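PDB 3DV9: beta-phosphoglucomutase, which probably interconverts beta-glucose 1-phosphate and beta-glucose 6-phosphate, as a magnesium-binding phosphotransferase of the haloacid dehalogenase superfamily. Local coordinates for residues I21-V26 / K235-L240; K47-F52 / S71-V76; L114-K119 / H228-F233; F159-G164 / P168-M173; L193-G198 / N216-E221. All coordinates share one frame; numbering follows the deposited sequence.

In the fold
Contacts 1, 3, 4 and 5 belong to the core built on a six-stranded parallel sheet, whereas contact 2 lies apart among the helices inserted after strand 25-29, its centre about 38 Å from that of contact 1. Contacts 1 and 3 share helix 230-244, lie about 11 Å apart between centres and are joined by the Glu-238 to Lys-119 salt bridge. Contacts 4 and 5 also touch, through Pro-168 and Tyr-171 against helix 192-200. Along the chain contact 1 encloses all the others; contact 2 closes before contact 3 opens, and contacts 4 and 5 follow in series inside contact 3. The late helix 230-244 thus packs over the first strand, 25-29, and the magnesium ion lies between core and inserted helices.

Contact 1. Residues I21-V26 / K235-L240; sequences IDLKAV and KNWETL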
# COMPACT_ATOMS: atom_id res chain seq x y z
N ILE A 21 -18.14 -8.39 8.77
CA ILE A 21 -17.62 -7.41 7.83
C ILE A 21 -18.74 -7.21 6.81
O ILE A 21 -19.20 -8.16 6.20
CB ILE A 21 -16.28 -7.88 7.13
CG1 ILE A 21 -15.09 -7.72 8.11
CG2 ILE A 21 -16.02 -7.09 5.80
CD1 ILE A 21 -13.84 -8.48 7.74
N ASP A 22 -19.15 -5.96 6.65
CA ASP A 22 -20.21 -5.60 5.70
C ASP A 22 -19.53 -4.84 4.54
O ASP A 22 -19.40 -3.63 4.54
CB ASP A 22 -21.26 -4.77 6.45
CG ASP A 22 -22.39 -4.29 5.55
OD1 ASP A 22 -22.59 -4.86 4.45
OD2 ASP A 22 -23.09 -3.33 5.96
N LEU A 23 -19.04 -5.61 3.59
CA LEU A 23 -18.08 -5.10 2.64
C LEU A 23 -18.67 -4.03 1.71
O LEU A 23 -19.66 -4.29 1.00
CB LEU A 23 -17.49 -6.24 1.82
CG LEU A 23 -16.35 -5.82 0.89
CD1 LEU A 23 -15.19 -5.23 1.64
CD2 LEU A 23 -15.82 -7.02 0.09
N LYS A 24 -18.05 -2.83 1.72
CA LYS A 24 -18.47 -1.75 0.84
C LYS A 24 -17.31 -1.18 0.03
O LYS A 24 -17.53 -0.56 -1.00
CB LYS A 24 -19.13 -0.63 1.65
CG LYS A 24 -20.28 -1.12 2.49
CD LYS A 24 -21.09 0.02 3.06
CE LYS A 24 -22.17 -0.50 4.02
NZ LYS A 24 -23.36 -1.09 3.34
N ALA A 25 -16.10 -1.35 0.53
CA ALA A 25 -14.95 -0.67 -0.06
C ALA A 25 -13.71 -1.56 -0.02
O ALA A 25 -13.53 -2.36 0.90
CB ALA A 25 -14.66 0.66 0.74
N VAL A 26 -12.83 -1.35 -0.99
CA VAL A 26 -11.54 -2.07 -1.04
C VAL A 26 -10.47 -1.02 -1.30
O VAL A 26 -10.48 -0.34 -2.33
CB VAL A 26 -11.49 -3.23 -2.10
CG1 VAL A 26 -10.15 -4.05 -1.94
CG2 VAL A 26 -12.70 -4.18 -1.97
N LYS A 235 -7.58 -14.46 -8.33
CA LYS A 235 -8.22 -15.77 -8.49
C LYS A 235 -9.12 -16.12 -7.30
O LYS A 235 -10.15 -16.82 -7.43
CB LYS A 235 -7.14 -16.84 -8.61
CG LYS A 235 -7.66 -18.23 -8.80
CD LYS A 235 -6.51 -19.18 -9.15
CE LYS A 235 -5.41 -19.19 -8.09
NZ LYS A 235 -4.21 -20.00 -8.52
N ASN A 236 -8.70 -15.65 -6.14
CA ASN A 236 -9.39 -15.91 -4.89
C ASN A 236 -10.48 -14.91 -4.52
O ASN A 236 -11.17 -15.08 -3.51
CB ASN A 236 -8.35 -15.99 -3.78
CG ASN A 236 -7.66 -17.32 -3.76
OD1 ASN A 236 -8.19 -18.30 -3.22
ND2 ASN A 236 -6.48 -17.39 -4.37
N TRP A 237 -10.67 -13.89 -5.35
CA TRP A 237 -11.60 -12.81 -4.99
C TRP A 237 -13.05 -13.33 -4.73
O TRP A 237 -13.69 -13.02 -3.71
CB TRP A 237 -11.61 -11.70 -6.08
CG TRP A 237 -12.64 -10.72 -5.66
CD1 TRP A 237 -13.86 -10.54 -6.19
CD2 TRP A 237 -12.55 -9.86 -4.50
NE1 TRP A 237 -14.55 -9.58 -5.46
CE2 TRP A 237 -13.77 -9.16 -4.42
CE3 TRP A 237 -11.55 -9.63 -3.53
CZ2 TRP A 237 -14.03 -8.22 -3.39
CZ3 TRP A 237 -11.81 -8.70 -2.51
CH2 TRP A 237 -13.03 -8.00 -2.45
N GLU A 238 -13.57 -14.10 -5.66
CA GLU A 238 -14.96 -14.63 -5.54
C GLU A 238 -15.18 -15.38 -4.22
O GLU A 238 -16.15 -15.10 -3.50
CB GLU A 238 -15.31 -15.49 -6.76
CG GLU A 238 -15.18 -14.69 -8.08
CD GLU A 238 -13.87 -14.92 -8.87
OE1 GLU A 238 -12.73 -14.53 -8.41
OE2 GLU A 238 -14.01 -15.52 -9.99
N THR A 239 -14.24 -16.27 -3.90
CA THR A 239 -14.30 -17.08 -2.65
C THR A 239 -14.17 -16.19 -1.44
O THR A 239 -14.83 -16.39 -0.41
CB THR A 239 -13.19 -18.15 -2.67
OG1 THR A 239 -13.41 -18.99 -3.80
CG2 THR A 239 -13.19 -19.03 -1.36
N LEU A 240 -13.31 -15.18 -1.55
CA LEU A 240 -13.09 -14.31 -0.41
C LEU A 240 -14.33 -13.45 -0.18
O LEU A 240 -14.81 -13.35 0.97
CB LEU A 240 -11.84 -13.43 -0.67
CG LEU A 240 -11.58 -12.39 0.41
CD1 LEU A 240 -11.32 -13.03 1.77
CD2 LEU A 240 -10.42 -11.49 -0.01
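Val-26 and Trp-237 face each other across 11.4 Å between their CA atoms, and Leu-23 stands at a similar remove from helix 230-244, so the backbones never approach and one long side chain spans the interval. The first segment is loop up to Lys-24 and enters strand 25-29 at Ala-25; the second is helical. Trp-237 has CG anti to its backbone N (chi1 177°), a setting that carries the indole out from the helix to meet the two aliphatic chains coming from the opposite direction. Its CH2 corner is shared: CD2 of Leu-23 lies 3.9 Å from Trp-237 CH2, and CG2 of Val-26 approaches the same carbon as closely, both obliquely to the ring. This is the helix-on-sheet packing of a Rossmann-like core, in which a C-terminal helix covers an early, central strand. Leu-186 of strand 185-189 and Val-116 and Ile-120 of helix 113-122 also touch the indole. Its NE1 turns to Gln-241, one helical turn on, in a weak hydrogen bond.

Contact 2. Residues K47-F52 / S71-V76; sequences KIMKRF and STINIV
The selenomethionine Met-49 lays its terminal methyl against the branched end of Val-76, tip to tip, with CE 3.7 Å from Val-76 CB and hardly farther from both of that residue's methyl groups. CE therefore sits over the fork of the valine rather than against one branch. The selenium serves a second neighbour: Met-49 SE is 4.2 Å from CG1 of Ile-73, whose side chain runs aslant to it. Bends at both chi2 (-64°) and chi3 (-83°) fold the Met-49 chain, which lets one flexible residue touch two positions a helical turn apart. The helices come to 8.2 Å between CA of Met-49 and CA of Ile-73, and all three touching residues are buried and meet through carbon and selenium atoms. On another side of helix 38-51, CD1 of Ile-48 covers one face of the Arg-51 guanidinium, 3.2 Å above its plane and toward the rim. Ile-93 of helix 87-101 touches both Ile-73 and Phe-52, adding a third wall, while Lys-47 forms a salt bridge with Glu-100 of that same helix. Such helix-to-helix packing, in a set of helices that follows the first strand of the core, is characteristic of the helical cap domain of beta-phosphoglucomutase-like members of the haloacid dehalogenase superfamily.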
# COMPACT_ATOMS: atom_id res chain seq x y z
N LYS A 47 20.23 4.89 -5.66
CA LYS A 47 21.16 5.67 -6.47
C LYS A 47 21.23 7.14 -6.05
O LYS A 47 22.32 7.71 -5.97
CB LYS A 47 20.77 5.54 -7.94
CG LYS A 47 21.64 6.30 -8.93
CD LYS A 47 21.13 6.05 -10.34
CE LYS A 47 21.76 6.98 -11.34
NZ LYS A 47 21.64 6.38 -12.69
N ILE A 48 20.06 7.75 -5.78
CA ILE A 48 20.01 9.15 -5.39
C ILE A 48 20.59 9.37 -3.98
O ILE A 48 21.31 10.32 -3.73
CB ILE A 48 18.56 9.69 -5.51
CG1 ILE A 48 18.15 9.76 -6.97
CG2 ILE A 48 18.41 11.06 -4.79
CD1 ILE A 48 19.29 10.19 -7.91
N MSE A 49 20.24 8.50 -3.05
CA MSE A 49 20.84 8.52 -1.72
C MSE A 49 22.36 8.43 -1.79
O MSE A 49 23.05 9.16 -1.09
CB MSE A 49 20.24 7.41 -0.84
CG MSE A 49 18.79 7.74 -0.41
SE MSE A 49 18.68 9.33 0.73
CE MSE A 49 19.10 8.50 2.45
N LYS A 50 22.86 7.55 -2.66
CA LYS A 50 24.33 7.41 -2.87
C LYS A 50 24.95 8.73 -3.35
O LYS A 50 26.03 9.12 -2.87
CB LYS A 50 24.62 6.27 -3.87
CG LYS A 50 26.09 5.97 -4.07
CD LYS A 50 26.24 4.79 -5.03
CE LYS A 50 27.70 4.43 -5.35
NZ LYS A 50 28.30 3.39 -4.45
N ARG A 51 24.27 9.41 -4.27
CA ARG A 51 24.72 10.68 -4.82
C ARG A 51 24.85 11.75 -3.73
O ARG A 51 25.72 12.62 -3.81
CB ARG A 51 23.74 11.18 -5.88
CG ARG A 51 24.23 12.41 -6.60
CD ARG A 51 23.14 12.96 -7.53
NE ARG A 51 22.85 11.94 -8.54
CZ ARG A 51 21.78 11.95 -9.34
NH1 ARG A 51 20.89 12.92 -9.24
NH2 ARG A 51 21.60 10.96 -10.23
N PHE A 52 23.95 11.70 -2.74
CA PHE A 52 23.96 12.63 -1.60
C PHE A 52 24.85 12.13 -0.43
O PHE A 52 24.88 12.71 0.64
CB PHE A 52 22.54 12.91 -1.15
CG PHE A 52 21.82 13.89 -2.02
CD1 PHE A 52 21.72 15.24 -1.64
CD2 PHE A 52 21.22 13.49 -3.22
CE1 PHE A 52 21.06 16.16 -2.43
CE2 PHE A 52 20.54 14.42 -4.05
CZ PHE A 52 20.45 15.74 -3.64
N SER A 71 11.04 10.84 6.29
CA SER A 71 11.26 9.92 7.39
C SER A 71 12.35 8.92 6.99
O SER A 71 13.28 8.66 7.77
CB SER A 71 9.95 9.24 7.82
OG SER A 71 10.18 8.25 8.80
N THR A 72 12.29 8.42 5.76
CA THR A 72 13.34 7.56 5.20
C THR A 72 14.73 8.23 5.19
O THR A 72 15.74 7.64 5.60
CB THR A 72 13.01 7.05 3.76
OG1 THR A 72 11.83 6.23 3.80
CG2 THR A 72 14.16 6.20 3.20
N ILE A 73 14.78 9.47 4.69
CA ILE A 73 16.04 10.23 4.68
C ILE A 73 16.53 10.43 6.11
O ILE A 73 17.73 10.25 6.39
CB ILE A 73 15.86 11.61 3.96
CG1 ILE A 73 15.51 11.39 2.48
CG2 ILE A 73 17.12 12.49 4.09
CD1 ILE A 73 14.81 12.61 1.83
N ASN A 74 15.62 10.78 7.01
CA ASN A 74 16.02 11.05 8.41
C ASN A 74 16.51 9.81 9.16
O ASN A 74 17.44 9.92 9.98
CB ASN A 74 14.92 11.76 9.19
CG ASN A 74 14.85 13.23 8.87
OD1 ASN A 74 15.79 13.78 8.29
ND2 ASN A 74 13.74 13.86 9.23
N ILE A 75 15.93 8.65 8.86
CA ILE A 75 16.41 7.39 9.43
C ILE A 75 17.87 7.18 9.05
O ILE A 75 18.72 6.96 9.91
CB ILE A 75 15.56 6.16 8.97
CG1 ILE A 75 14.20 6.17 9.67
CG2 ILE A 75 16.30 4.82 9.23
CD1 ILE A 75 13.14 5.36 8.93
N VAL A 76 18.16 7.30 7.76
CA VAL A 76 19.51 7.05 7.28
C VAL A 76 20.47 8.15 7.78
O VAL A 76 21.62 7.86 8.13
CB VAL A 76 19.57 6.96 5.74
CG1 VAL A 76 20.99 6.71 5.26
CG2 VAL A 76 18.61 5.89 5.24

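Contact 3. Residues L114-K119 / H228-F233; sequences LEVLTK and HSMPDF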
# COMPACT_ATOMS: atom_id res chain seq x y z
N LEU A 114 -6.07 -5.17 -12.88
CA LEU A 114 -7.23 -4.65 -13.63
C LEU A 114 -8.41 -5.62 -13.53
O LEU A 114 -9.55 -5.18 -13.33
CB LEU A 114 -6.83 -4.38 -15.08
CG LEU A 114 -8.00 -4.00 -15.99
CD1 LEU A 114 -8.68 -2.76 -15.52
CD2 LEU A 114 -7.43 -3.78 -17.40
N GLU A 115 -8.14 -6.92 -13.64
CA GLU A 115 -9.20 -7.90 -13.54
C GLU A 115 -9.91 -7.86 -12.18
O GLU A 115 -11.15 -7.88 -12.11
CB GLU A 115 -8.70 -9.29 -13.82
CG GLU A 115 -9.85 -10.31 -13.79
CD GLU A 115 -9.40 -11.69 -14.24
OE1 GLU A 115 -8.28 -11.82 -14.80
OE2 GLU A 115 -10.16 -12.66 -14.06
N VAL A 116 -9.16 -7.87 -11.09
CA VAL A 116 -9.81 -7.83 -9.78
C VAL A 116 -10.59 -6.52 -9.52
O VAL A 116 -11.68 -6.57 -8.95
CB VAL A 116 -8.86 -8.23 -8.61
CG1 VAL A 116 -7.93 -7.04 -8.19
CG2 VAL A 116 -9.67 -8.78 -7.45
N LEU A 117 -10.07 -5.39 -9.99
CA LEU A 117 -10.74 -4.08 -9.83
C LEU A 117 -12.05 -4.08 -10.60
O LEU A 117 -13.06 -3.54 -10.14
CB LEU A 117 -9.84 -2.96 -10.34
CG LEU A 117 -8.70 -2.66 -9.35
CD1 LEU A 117 -7.59 -1.82 -10.03
CD2 LEU A 117 -9.28 -2.01 -8.06
N THR A 118 -12.07 -4.71 -11.77
CA THR A 118 -13.31 -4.76 -12.57
C THR A 118 -14.38 -5.61 -11.86
O THR A 118 -15.57 -5.27 -11.93
CB THR A 118 -13.06 -5.23 -14.04
OG1 THR A 118 -12.72 -6.62 -14.06
CG2 THR A 118 -11.93 -4.44 -14.67
N LYS A 119 -13.94 -6.68 -11.17
CA LYS A 119 -14.89 -7.55 -10.45
C LYS A 119 -15.46 -6.73 -9.29
O LYS A 119 -16.68 -6.74 -9.05
CB LYS A 119 -14.14 -8.74 -9.82
CG LYS A 119 -13.72 -9.80 -10.84
CD LYS A 119 -12.92 -10.85 -10.12
CE LYS A 119 -12.34 -11.82 -11.08
NZ LYS A 119 -11.48 -12.84 -10.36
N HIS A 228 0.17 -14.84 -2.56
CA HIS A 228 1.54 -14.90 -3.06
C HIS A 228 1.80 -13.97 -4.26
O HIS A 228 2.94 -13.81 -4.69
CB HIS A 228 1.86 -16.36 -3.37
CG HIS A 228 1.83 -17.22 -2.13
ND1 HIS A 228 2.69 -17.03 -1.07
CD2 HIS A 228 0.98 -18.19 -1.74
CE1 HIS A 228 2.41 -17.89 -0.11
NE2 HIS A 228 1.38 -18.62 -0.49
N SER A 229 0.72 -13.42 -4.84
CA SER A 229 0.83 -12.58 -6.05
C SER A 229 -0.52 -11.91 -6.29
O SER A 229 -1.56 -12.38 -5.79
CB SER A 229 1.16 -13.44 -7.29
OG SER A 229 0.06 -14.29 -7.64
N MSE A 230 -0.53 -10.90 -7.15
CA MSE A 230 -1.82 -10.27 -7.49
C MSE A 230 -2.70 -11.24 -8.31
O MSE A 230 -3.91 -11.27 -8.14
CB MSE A 230 -1.63 -8.90 -8.16
CG MSE A 230 -1.29 -7.78 -7.21
SE MSE A 230 -2.65 -7.47 -5.86
CE MSE A 230 -3.94 -6.48 -6.87
N PRO A 231 -2.10 -12.03 -9.24
CA PRO A 231 -3.00 -13.04 -9.83
C PRO A 231 -3.65 -14.02 -8.82
O PRO A 231 -4.82 -14.40 -8.99
CB PRO A 231 -2.04 -13.80 -10.77
CG PRO A 231 -1.04 -12.69 -11.23
CD PRO A 231 -0.78 -11.97 -9.92
N ASP A 232 -2.92 -14.39 -7.77
CA ASP A 232 -3.41 -15.25 -6.67
C ASP A 232 -4.61 -14.55 -6.00
O ASP A 232 -5.68 -15.15 -5.79
CB ASP A 232 -2.24 -15.54 -5.69
CG ASP A 232 -2.54 -16.67 -4.67
OD1 ASP A 232 -3.39 -17.53 -4.98
OD2 ASP A 232 -1.90 -16.73 -3.56
N PHE A 233 -4.41 -13.28 -5.67
CA PHE A 233 -5.47 -12.48 -5.03
C PHE A 233 -6.72 -12.42 -5.94
O PHE A 233 -7.83 -12.73 -5.52
CB PHE A 233 -4.93 -11.09 -4.69
CG PHE A 233 -5.98 -10.17 -4.16
CD1 PHE A 233 -6.70 -10.51 -3.02
CD2 PHE A 233 -6.31 -9.02 -4.87
CE1 PHE A 233 -7.71 -9.65 -2.52
CE2 PHE A 233 -7.31 -8.14 -4.38
CZ PHE A 233 -8.03 -8.48 -3.22
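Val-116 fits its two methyl groups against one corner of the Phe-233 ring, and this pair accounts for most of the surface buried here. CG2 of Val-116 is 3.9 Å from Phe-233 CE2, and CG1 of Val-116 is 4.0 Å from the same carbon, so the valine straddles CE2 while the two side chains meet at about a right angle and the methyls approach the ring obliquely. With chi1 near 80°, Val-116 holds CG1 between its backbone N and carbonyl carbon, and from there that methyl also reaches the selenomethionine Met-230, whose CE lies 4.2 Å away from Val-116 CG1. The helix bearing the two larger residues is fixed at its start: Ser-229, at the N-cap, accepts through OG from Asp-232 N at 3.0 Å. Beyond Val-116, Phe-233 touches Phe-28 and Ile-206 of the sheet, and Met-230 reaches Val-208. Two helices far apart in sequence are thereby packed against each other over the parallel sheet of the haloacid dehalogenase core, with Met-230 touching the motif that supplies the magnesium ligands Asp-29 and Asp-31.

Contact 4. Residues F159-G164 / P168-M173; sequences FDVKYG and PEPYLM
Glu-169 opens the contact with its aliphatic part: its CB lies 3.5 Å from the carbonyl O of Tyr-163, and its CG lies 3.9 Å from CB of Val-161. With CG anti to the backbone N (chi1 -173°) the methylene lies beside Val-161, and these carbons, not the carboxylate, carry the touch. Pro-170 comes next and presses the same carbonyl from its ring, with CD 3.6 Å from Tyr-163 O; CG of Pro-170 meets CA of Gly-164 at 4.1 Å. One helical turn beyond Glu-169, the selenomethionine Met-173 and Val-161 slide past each other in opposite directions, CB of Met-173 sitting 3.7 Å from Val-161 CG1. Bent at chi2 and chi3, Met-173 then brings CE to 3.9 Å from the carbonyl O of Asp-160. The carboxylate of Asp-160 has its own partners, a salt bridge to Lys-177 and a hydrogen bond from Thr-157. Val-156 of strand 155-156 touches both Val-161 and Met-173, closing the apolar patch against the sheet. The loop thus folds back on the first turns of helix 169-178, bracketing Lys-165 and Pro-166, which by position and sequence are consistent with the conserved lysine motif of haloacid dehalogenase enzymes.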
# COMPACT_ATOMS: atom_id res chain seq x y z
N PHE A 159 0.07 13.96 -0.45
CA PHE A 159 -0.35 15.33 -0.13
C PHE A 159 -1.72 15.46 0.55
O PHE A 159 -2.15 16.56 0.90
CB PHE A 159 -0.17 16.31 -1.33
CG PHE A 159 -1.33 16.37 -2.30
CD1 PHE A 159 -1.08 16.43 -3.68
CD2 PHE A 159 -2.66 16.44 -1.86
CE1 PHE A 159 -2.14 16.52 -4.60
CE2 PHE A 159 -3.72 16.52 -2.77
CZ PHE A 159 -3.46 16.56 -4.14
N ASP A 160 -2.39 14.33 0.76
CA ASP A 160 -3.68 14.31 1.45
C ASP A 160 -3.47 14.29 2.96
O ASP A 160 -4.37 14.67 3.72
CB ASP A 160 -4.48 13.07 1.06
CG ASP A 160 -5.12 13.16 -0.31
OD1 ASP A 160 -4.39 13.18 -1.33
OD2 ASP A 160 -6.36 13.18 -0.36
N VAL A 161 -2.30 13.82 3.40
CA VAL A 161 -2.07 13.51 4.82
C VAL A 161 -0.69 13.94 5.35
O VAL A 161 0.28 14.01 4.60
CB VAL A 161 -2.29 11.98 5.16
CG1 VAL A 161 -3.75 11.56 4.87
CG2 VAL A 161 -1.27 11.09 4.44
N LYS A 162 -0.62 14.23 6.65
CA LYS A 162 0.62 14.69 7.28
C LYS A 162 1.57 13.51 7.52
O LYS A 162 2.74 13.56 7.13
CB LYS A 162 0.32 15.43 8.59
CG LYS A 162 -0.91 16.31 8.51
CD LYS A 162 -0.83 17.54 9.39
CE LYS A 162 -1.87 18.56 8.96
NZ LYS A 162 -1.79 19.80 9.77
N TYR A 163 1.04 12.43 8.10
CA TYR A 163 1.85 11.28 8.48
C TYR A 163 1.56 10.12 7.55
O TYR A 163 0.39 9.86 7.26
CB TYR A 163 1.58 10.90 9.95
CG TYR A 163 1.87 12.01 10.95
CD1 TYR A 163 3.17 12.25 11.40
CD2 TYR A 163 0.85 12.83 11.44
CE1 TYR A 163 3.45 13.27 12.32
CE2 TYR A 163 1.11 13.85 12.36
CZ TYR A 163 2.42 14.07 12.80
OH TYR A 163 2.70 15.09 13.71
N GLY A 164 2.61 9.45 7.06
CA GLY A 164 2.48 8.27 6.19
C GLY A 164 2.65 6.92 6.88
O GLY A 164 2.85 6.83 8.08
N PRO A 168 -1.35 4.84 10.79
CA PRO A 168 -2.63 4.46 10.17
C PRO A 168 -3.32 5.61 9.42
O PRO A 168 -4.27 5.33 8.71
CB PRO A 168 -3.51 4.04 11.36
CG PRO A 168 -2.93 4.72 12.50
CD PRO A 168 -1.44 4.72 12.26
N GLU A 169 -2.82 6.85 9.56
CA GLU A 169 -3.45 8.05 8.95
C GLU A 169 -3.95 7.91 7.50
O GLU A 169 -5.09 8.24 7.24
CB GLU A 169 -2.58 9.33 9.13
CG GLU A 169 -3.25 10.64 8.66
CD GLU A 169 -4.47 11.01 9.51
OE1 GLU A 169 -4.70 10.37 10.57
OE2 GLU A 169 -5.20 11.93 9.10
N PRO A 170 -3.11 7.41 6.57
CA PRO A 170 -3.58 7.29 5.18
C PRO A 170 -4.88 6.44 5.06
O PRO A 170 -5.81 6.78 4.28
CB PRO A 170 -2.40 6.58 4.47
CG PRO A 170 -1.24 6.87 5.28
CD PRO A 170 -1.69 6.99 6.70
N TYR A 171 -4.93 5.32 5.77
CA TYR A 171 -6.10 4.44 5.74
C TYR A 171 -7.29 5.03 6.49
O TYR A 171 -8.42 4.94 6.04
CB TYR A 171 -5.75 3.02 6.22
CG TYR A 171 -4.91 2.34 5.18
CD1 TYR A 171 -5.45 2.07 3.91
CD2 TYR A 171 -3.57 2.02 5.42
CE1 TYR A 171 -4.66 1.49 2.90
CE2 TYR A 171 -2.77 1.39 4.38
CZ TYR A 171 -3.35 1.16 3.15
OH TYR A 171 -2.63 0.60 2.14
N LEU A 172 -7.03 5.65 7.63
CA LEU A 172 -8.11 6.36 8.34
C LEU A 172 -8.72 7.45 7.46
O LEU A 172 -9.96 7.69 7.48
CB LEU A 172 -7.57 6.94 9.65
CG LEU A 172 -7.13 5.93 10.73
CD1 LEU A 172 -6.34 6.61 11.86
CD2 LEU A 172 -8.29 5.07 11.23
N MSE A 173 -7.85 8.15 6.71
CA MSE A 173 -8.31 9.25 5.83
C MSE A 173 -9.15 8.65 4.70
O MSE A 173 -10.17 9.23 4.28
CB MSE A 173 -7.15 10.05 5.26
CG MSE A 173 -7.55 11.16 4.26
SE MSE A 173 -8.63 12.51 5.18
CE MSE A 173 -7.12 13.35 6.14

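Contact 5. Residues L193-G198 / N216-E221; sequences LGVQAG and NVLLNE
Gln-196 and Glu-221 bring two flat groups together, amide and carboxylate, whose planes are only 19° apart. The carboxylate oxygen OE1 of Glu-221 rests against the glutamine's carbon chain, 3.6 Å from Gln-196 CG and equally near its CB. CG of Gln-196 is anti to the backbone N (chi1 -172°), which puts it next to that oxygen as the two chains cross at a slant. Putting an alanine here would remove CG and the amide, and the Glu-221 carboxylate would probably keep only the CB contact on this side and turn more easily. The backbones are close at this point, 5.2 Å between CA of Gln-196 and CA of Glu-221. Helix 192-200 joins strands 185-189 and 204-208 as a beta-alpha-beta crossover of the Rossmann-like core, and it begins just after the magnesium ligand Asn-190; helix 215-219 lies in the next connection, to strand 225-227. Deeper in, Val-195 divides its methyls: CG1 sits 3.7 Å from Glu-221 CB and as close to the carbonyl O of Leu-218, while CG2 of Val-195 meets CD2 of Leu-218 at 4.2 Å, the two chains crossing at about a right angle. Ala-207 of strand 204-208 touches both Val-195 and Leu-218.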
# COMPACT_ATOMS: atom_id res chain seq x y z
N LEU A 193 5.44 -1.99 6.20
CA LEU A 193 4.95 -0.75 6.87
C LEU A 193 3.50 -0.41 6.46
O LEU A 193 2.74 0.14 7.26
CB LEU A 193 5.85 0.44 6.56
CG LEU A 193 7.28 0.33 7.09
CD1 LEU A 193 8.10 1.48 6.56
CD2 LEU A 193 7.32 0.27 8.61
N GLY A 194 3.13 -0.81 5.24
CA GLY A 194 1.75 -0.69 4.72
C GLY A 194 0.79 -1.60 5.49
O GLY A 194 -0.28 -1.17 5.90
N VAL A 195 1.21 -2.85 5.68
CA VAL A 195 0.43 -3.82 6.45
C VAL A 195 0.24 -3.25 7.87
O VAL A 195 -0.85 -3.27 8.40
CB VAL A 195 1.08 -5.20 6.49
CG1 VAL A 195 0.33 -6.10 7.44
CG2 VAL A 195 1.04 -5.81 5.05
N GLN A 196 1.34 -2.76 8.45
CA GLN A 196 1.28 -2.21 9.82
C GLN A 196 0.24 -1.09 9.93
O GLN A 196 -0.52 -1.03 10.93
CB GLN A 196 2.68 -1.70 10.21
CG GLN A 196 2.73 -1.29 11.66
CD GLN A 196 4.10 -0.84 12.09
OE1 GLN A 196 5.12 -1.20 11.49
NE2 GLN A 196 4.13 -0.03 13.13
N ALA A 197 0.23 -0.20 8.93
CA ALA A 197 -0.72 0.94 8.88
C ALA A 197 -2.17 0.44 8.80
O ALA A 197 -3.04 0.97 9.52
CB ALA A 197 -0.41 1.85 7.69
N GLY A 198 -2.43 -0.53 7.92
CA GLY A 198 -3.79 -1.08 7.75
C GLY A 198 -4.27 -1.72 9.06
O GLY A 198 -5.39 -1.52 9.49
N ASN A 216 7.21 -13.78 5.90
CA ASN A 216 7.15 -13.47 7.35
C ASN A 216 7.21 -11.98 7.69
O ASN A 216 6.65 -11.54 8.70
CB ASN A 216 8.22 -14.27 8.13
CG ASN A 216 7.94 -15.78 8.13
OD1 ASN A 216 6.91 -16.26 7.62
ND2 ASN A 216 8.88 -16.54 8.69
N VAL A 217 7.86 -11.20 6.84
CA VAL A 217 7.98 -9.76 7.03
C VAL A 217 6.60 -9.11 7.02
O VAL A 217 6.35 -8.13 7.72
CB VAL A 217 8.90 -9.18 5.91
CG1 VAL A 217 9.01 -7.71 6.00
CG2 VAL A 217 10.30 -9.78 6.01
N LEU A 218 5.70 -9.69 6.23
CA LEU A 218 4.32 -9.19 6.09
C LEU A 218 3.41 -9.76 7.18
O LEU A 218 2.62 -9.04 7.83
CB LEU A 218 3.79 -9.55 4.70
CG LEU A 218 4.57 -8.88 3.56
CD1 LEU A 218 4.01 -9.32 2.18
CD2 LEU A 218 4.64 -7.35 3.64
N LEU A 219 3.49 -11.08 7.37
CA LEU A 219 2.73 -11.75 8.40
C LEU A 219 3.01 -11.18 9.80
O LEU A 219 2.09 -11.08 10.61
CB LEU A 219 3.06 -13.25 8.40
CG LEU A 219 2.65 -13.99 7.10
CD1 LEU A 219 3.23 -15.38 7.10
CD2 LEU A 219 1.11 -14.02 7.00
N ASN A 220 4.27 -10.81 10.07
CA ASN A 220 4.65 -10.31 11.40
C ASN A 220 4.11 -8.95 11.73
O ASN A 220 4.18 -8.52 12.90
CB ASN A 220 6.16 -10.28 11.54
CG ASN A 220 6.76 -11.65 11.75
OD1 ASN A 220 6.06 -12.61 12.08
ND2 ASN A 220 8.07 -11.75 11.56
N GLU A 221 3.58 -8.26 10.72
CA GLU A 221 2.92 -6.99 10.92
C GLU A 221 1.40 -7.14 11.13
O GLU A 221 0.68 -6.14 11.20
CB GLU A 221 3.26 -6.03 9.76
CG GLU A 221 4.74 -5.69 9.68
CD GLU A 221 5.30 -5.09 10.97
OE1 GLU A 221 4.54 -4.44 11.74
OE2 GLU A 221 6.52 -5.29 11.22